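Local coordinates for odorant binding protein, antennal (Anopheles gambiae, PDB 3R1P), which probably binds and carries odorant molecules in the mosquito antenna, as an all-helical member of the PBP/GOBP family, at residues Ala45-Ile50 with Thr102-Val107. Sequence-based numbering, arbitrary orientation.
Sequences AAKCYI and TAYETV. With PLM (palmitic acid), chain G.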
ATOM      1  N   ALA A  45     -12.259  -2.118  -0.939  1.00 30.23           N
ATOM      2  CA  ALA A  45     -11.670  -1.860  -2.254  1.00 29.91           C
ATOM      3  C   ALA A  45     -10.352  -1.077  -2.179  1.00 33.97           C
ATOM      4  O   ALA A  45      -9.496  -1.256  -3.055  1.00 33.94           O
ATOM      5  CB  ALA A  45     -12.673  -1.121  -3.134  1.00 30.98           C
ATOM      6  N   ALA A  46     -10.194  -0.191  -1.163  1.00 28.99           N
ATOM      7  CA  ALA A  46      -8.959   0.588  -0.999  1.00 28.50           C
ATOM      8  C   ALA A  46      -7.838  -0.287  -0.434  1.00 29.79           C
ATOM      9  O   ALA A  46      -6.666  -0.060  -0.751  1.00 29.28           O
ATOM     10  CB  ALA A  46      -9.202   1.791  -0.099  1.00 29.26           C
ATOM     11  N   LYS A  47      -8.206  -1.286   0.395  1.00 25.85           N
ATOM     12  CA  LYS A  47      -7.279  -2.278   0.972  1.00 25.05           C
ATOM     13  C   LYS A  47      -6.701  -3.127  -0.156  1.00 29.64           C
ATOM     14  O   LYS A  47      -5.517  -3.459  -0.113  1.00 28.37           O
ATOM     15  CB  LYS A  47      -7.978  -3.165   2.010  1.00 26.10           C
ATOM     16  CG  LYS A  47      -8.402  -2.410   3.263  1.00 28.82           C
ATOM     17  CD  LYS A  47      -9.043  -3.338   4.254  1.00 28.82           C
ATOM     18  CE  LYS A  47      -9.366  -2.628   5.542  1.00 31.91           C
ATOM     19  NZ  LYS A  47      -9.864  -3.579   6.564  1.00 32.04           N
ATOM     20  N   CYS A  48      -7.528  -3.426  -1.198  1.00 27.13           N
ATOM     21  CA  CYS A  48      -7.092  -4.163  -2.387  1.00 26.08           C
ATOM     22  C   CYS A  48      -6.175  -3.329  -3.263  1.00 31.26           C
ATOM     23  O   CYS A  48      -5.261  -3.891  -3.875  1.00 31.48           O
ATOM     24  CB  CYS A  48      -8.275  -4.734  -3.164  1.00 26.16           C
ATOM     25  SG  CYS A  48      -9.176  -6.036  -2.284  1.00 29.55           S
ATOM     26  N   TYR A  49      -6.367  -1.975  -3.277  1.00 26.62           N
ATOM     27  CA  TYR A  49      -5.502  -1.044  -4.010  1.00 25.85           C
ATOM     28  C   TYR A  49      -4.058  -1.166  -3.470  1.00 27.47           C
ATOM     29  O   TYR A  49      -3.107  -1.192  -4.248  1.00 26.64           O
ATOM     30  CB  TYR A  49      -6.040   0.411  -3.887  1.00 26.72           C
ATOM     31  CG  TYR A  49      -5.057   1.483  -4.310  1.00 28.85           C
ATOM     32  CD1 TYR A  49      -5.021   1.948  -5.621  1.00 30.80           C
ATOM     33  CD2 TYR A  49      -4.174   2.052  -3.392  1.00 28.96           C
ATOM     34  CE1 TYR A  49      -4.102   2.922  -6.020  1.00 31.75           C
ATOM     35  CE2 TYR A  49      -3.268   3.040  -3.775  1.00 29.33           C
ATOM     36  CZ  TYR A  49      -3.231   3.471  -5.089  1.00 34.26           C
ATOM     37  OH  TYR A  49      -2.322   4.435  -5.462  1.00 28.71           O
ATOM     38  N   ILE A  50      -3.918  -1.246  -2.134  1.00 22.50           N
ATOM     39  CA  ILE A  50      -2.631  -1.398  -1.449  1.00 22.23           C
ATOM     40  C   ILE A  50      -1.975  -2.726  -1.857  1.00 26.79           C
ATOM     41  O   ILE A  50      -0.779  -2.719  -2.187  1.00 26.39           O
ATOM     42  CB  ILE A  50      -2.766  -1.252   0.086  1.00 25.14           C
ATOM     43  CG1 ILE A  50      -3.452   0.091   0.468  1.00 25.31           C
ATOM     44  CG2 ILE A  50      -1.386  -1.407   0.754  1.00 24.41           C
ATOM     45  CD1 ILE A  50      -3.874   0.228   1.970  1.00 29.56           C
ATOM     46  N   THR A 102      -4.066  -8.493   4.298  1.00 16.25           N
ATOM     47  CA  THR A 102      -2.629  -8.650   4.573  1.00 14.95           C
ATOM     48  C   THR A 102      -1.884  -7.344   4.250  1.00 18.74           C
ATOM     49  O   THR A 102      -1.073  -6.892   5.058  1.00 17.70           O
ATOM     50  CB  THR A 102      -2.054  -9.865   3.797  1.00 16.75           C
ATOM     51  OG1 THR A 102      -2.680 -11.066   4.255  1.00 18.28           O
ATOM     52  CG2 THR A 102      -0.538  -9.997   3.947  1.00 15.77           C
ATOM     53  N   ALA A 103      -2.167  -6.737   3.070  1.00 18.24           N
ATOM     54  CA  ALA A 103      -1.515  -5.492   2.639  1.00 19.54           C
ATOM     55  C   ALA A 103      -1.898  -4.317   3.531  1.00 23.52           C
ATOM     56  O   ALA A 103      -1.019  -3.531   3.916  1.00 21.40           O
ATOM     57  CB  ALA A 103      -1.854  -5.182   1.190  1.00 20.66           C
ATOM     58  N   TYR A 104      -3.202  -4.207   3.868  1.00 20.56           N
ATOM     59  CA  TYR A 104      -3.698  -3.171   4.766  1.00 20.65           C
ATOM     60  C   TYR A 104      -3.036  -3.264   6.149  1.00 24.68           C
ATOM     61  O   TYR A 104      -2.531  -2.253   6.648  1.00 25.49           O
ATOM     62  CB  TYR A 104      -5.231  -3.239   4.890  1.00 22.50           C
ATOM     63  CG  TYR A 104      -5.778  -2.329   5.971  1.00 24.52           C
ATOM     64  CD1 TYR A 104      -5.904  -0.953   5.757  1.00 27.12           C
ATOM     65  CD2 TYR A 104      -6.153  -2.835   7.211  1.00 24.95           C
ATOM     66  CE1 TYR A 104      -6.389  -0.109   6.758  1.00 28.76           C
ATOM     67  CE2 TYR A 104      -6.635  -2.000   8.217  1.00 25.84           C
ATOM     68  CZ  TYR A 104      -6.760  -0.640   7.982  1.00 35.12           C
ATOM     69  OH  TYR A 104      -7.221   0.182   8.980  1.00 37.35           O
ATOM     70  N   GLU A 105      -3.062  -4.456   6.770  1.00 20.96           N
ATOM     71  CA  GLU A 105      -2.476  -4.683   8.093  1.00 21.52           C
ATOM     72  C   GLU A 105      -0.975  -4.410   8.115  1.00 24.56           C
ATOM     73  O   GLU A 105      -0.465  -3.911   9.118  1.00 24.50           O
ATOM     74  CB  GLU A 105      -2.766  -6.091   8.608  1.00 22.88           C
ATOM     75  CG  GLU A 105      -4.201  -6.313   9.063  1.00 31.25           C
ATOM     76  CD  GLU A 105      -4.447  -7.658   9.729  1.00 45.07           C
ATOM     77  OE1 GLU A 105      -3.489  -8.245  10.286  1.00 37.25           O
ATOM     78  OE2 GLU A 105      -5.614  -8.114   9.718  1.00 41.84           O
ATOM     79  N   THR A 106      -0.271  -4.725   7.014  1.00 18.85           N
ATOM     80  CA  THR A 106       1.177  -4.480   6.919  1.00 17.93           C
ATOM     81  C   THR A 106       1.447  -2.954   6.950  1.00 19.92           C
ATOM     82  O   THR A 106       2.319  -2.505   7.697  1.00 17.80           O
ATOM     83  CB  THR A 106       1.785  -5.192   5.683  1.00 17.40           C
ATOM     84  OG1 THR A 106       1.545  -6.595   5.767  1.00 17.07           O
ATOM     85  CG2 THR A 106       3.284  -4.932   5.524  1.00 15.06           C
ATOM     86  N   VAL A 107       0.689  -2.171   6.145  1.00 16.74           N
ATOM     87  CA  VAL A 107       0.812  -0.705   6.081  1.00 16.80           C
ATOM     88  C   VAL A 107       0.485  -0.070   7.448  1.00 21.16           C
ATOM     89  O   VAL A 107       1.246   0.775   7.921  1.00 19.49           O
ATOM     90  CB  VAL A 107       0.006  -0.100   4.904  1.00 21.30           C
ATOM     91  CG1 VAL A 107      -0.076   1.426   4.981  1.00 21.10           C
ATOM     92  CG2 VAL A 107       0.623  -0.523   3.582  1.00 20.77           C
TER
HETATM   93  C1  PLM G 128       9.671   3.868  -8.151  1.00 83.88           C
HETATM   94  O1  PLM G 128      10.542   4.500  -8.791  1.00 75.15           O
HETATM   95  O2  PLM G 128       9.532   2.629  -8.273  1.00 76.33           O
HETATM   96  C2  PLM G 128       8.770   4.646  -7.207  1.00 75.17           C
HETATM   97  C3  PLM G 128       7.707   3.766  -6.539  1.00 62.13           C
HETATM   98  C4  PLM G 128       7.169   4.379  -5.244  1.00 61.37           C
HETATM   99  C5  PLM G 128       5.762   3.873  -4.920  1.00 68.03           C
HETATM  100  C6  PLM G 128       5.603   3.474  -3.452  1.00 63.78           C
HETATM  101  C7  PLM G 128       4.343   2.637  -3.226  1.00 64.24           C
HETATM  102  C8  PLM G 128       4.304   2.041  -1.822  1.00 62.99           C
HETATM  103  C9  PLM G 128       2.932   2.183  -1.169  1.00 69.02           C
HETATM  104  CA  PLM G 128       3.015   1.939   0.337  1.00 50.43           C
HETATM  105  CB  PLM G 128       1.710   2.293   1.044  1.00 55.83           C
HETATM  106  CC  PLM G 128       1.633   3.789   1.330  1.00 59.09           C
HETATM  107  CD  PLM G 128       0.875   4.093   2.622  1.00 66.02           C
HETATM  108  CE  PLM G 128      -0.649   4.013   2.502  1.00 64.49           C
HETATM  109  CF  PLM G 128      -1.180   4.012   1.069  1.00 61.08           C
HETATM  110  CG  PLM G 128      -1.249   5.415   0.502  1.00 50.82           C
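K47 lies over Y104, and I50 packs against A103 and V107, where two helices of the all-helical PBP/GOBP fold meet. Segments 45-50 and 102-107 belong to helices 44-56 and 99-110. The axes of the two segments approach to 8.1 Å and cross at 78°. The disulfide C48-C100 ties the same two helices covalently.

K47 makes the face contact of the Y104 ring. Its chain is extended beyond CG and runs from the CB of Y104 out over one ring face. K47 CE sits over the ring centre, 3.6 Å from the centroid, in a CH-pi contact. K47 NZ adds a cation-pi contact at 4.2 Å from the same centroid, displaced toward the CD2-CE2 side. K47 NZ also forms a salt bridge with E101. Y104 OH hydrogen-bonds to K108. I50 CD1 lies loosely at the edge of the Y104 ring, near its plane.

The apolar contacts are made mainly by I50 CG2. With chi1 at -55°, I50 CG1 is anti to the carbonyl carbon and CG2 is anti to the backbone N, which turns CG2 to A103 and V107. It reaches A103 CB at 3.8 Å and V107 CG2 at 3.6 Å. F54 of helix 44-56 also touches A103 and V107.

V107 joins this packing to the bound palmitic acid. V107 CG1 lies 3.6 Å from CE of the lipid chain. V107 CG2, which meets I50 CG2, is also 3.9 Å from the lipid's CB.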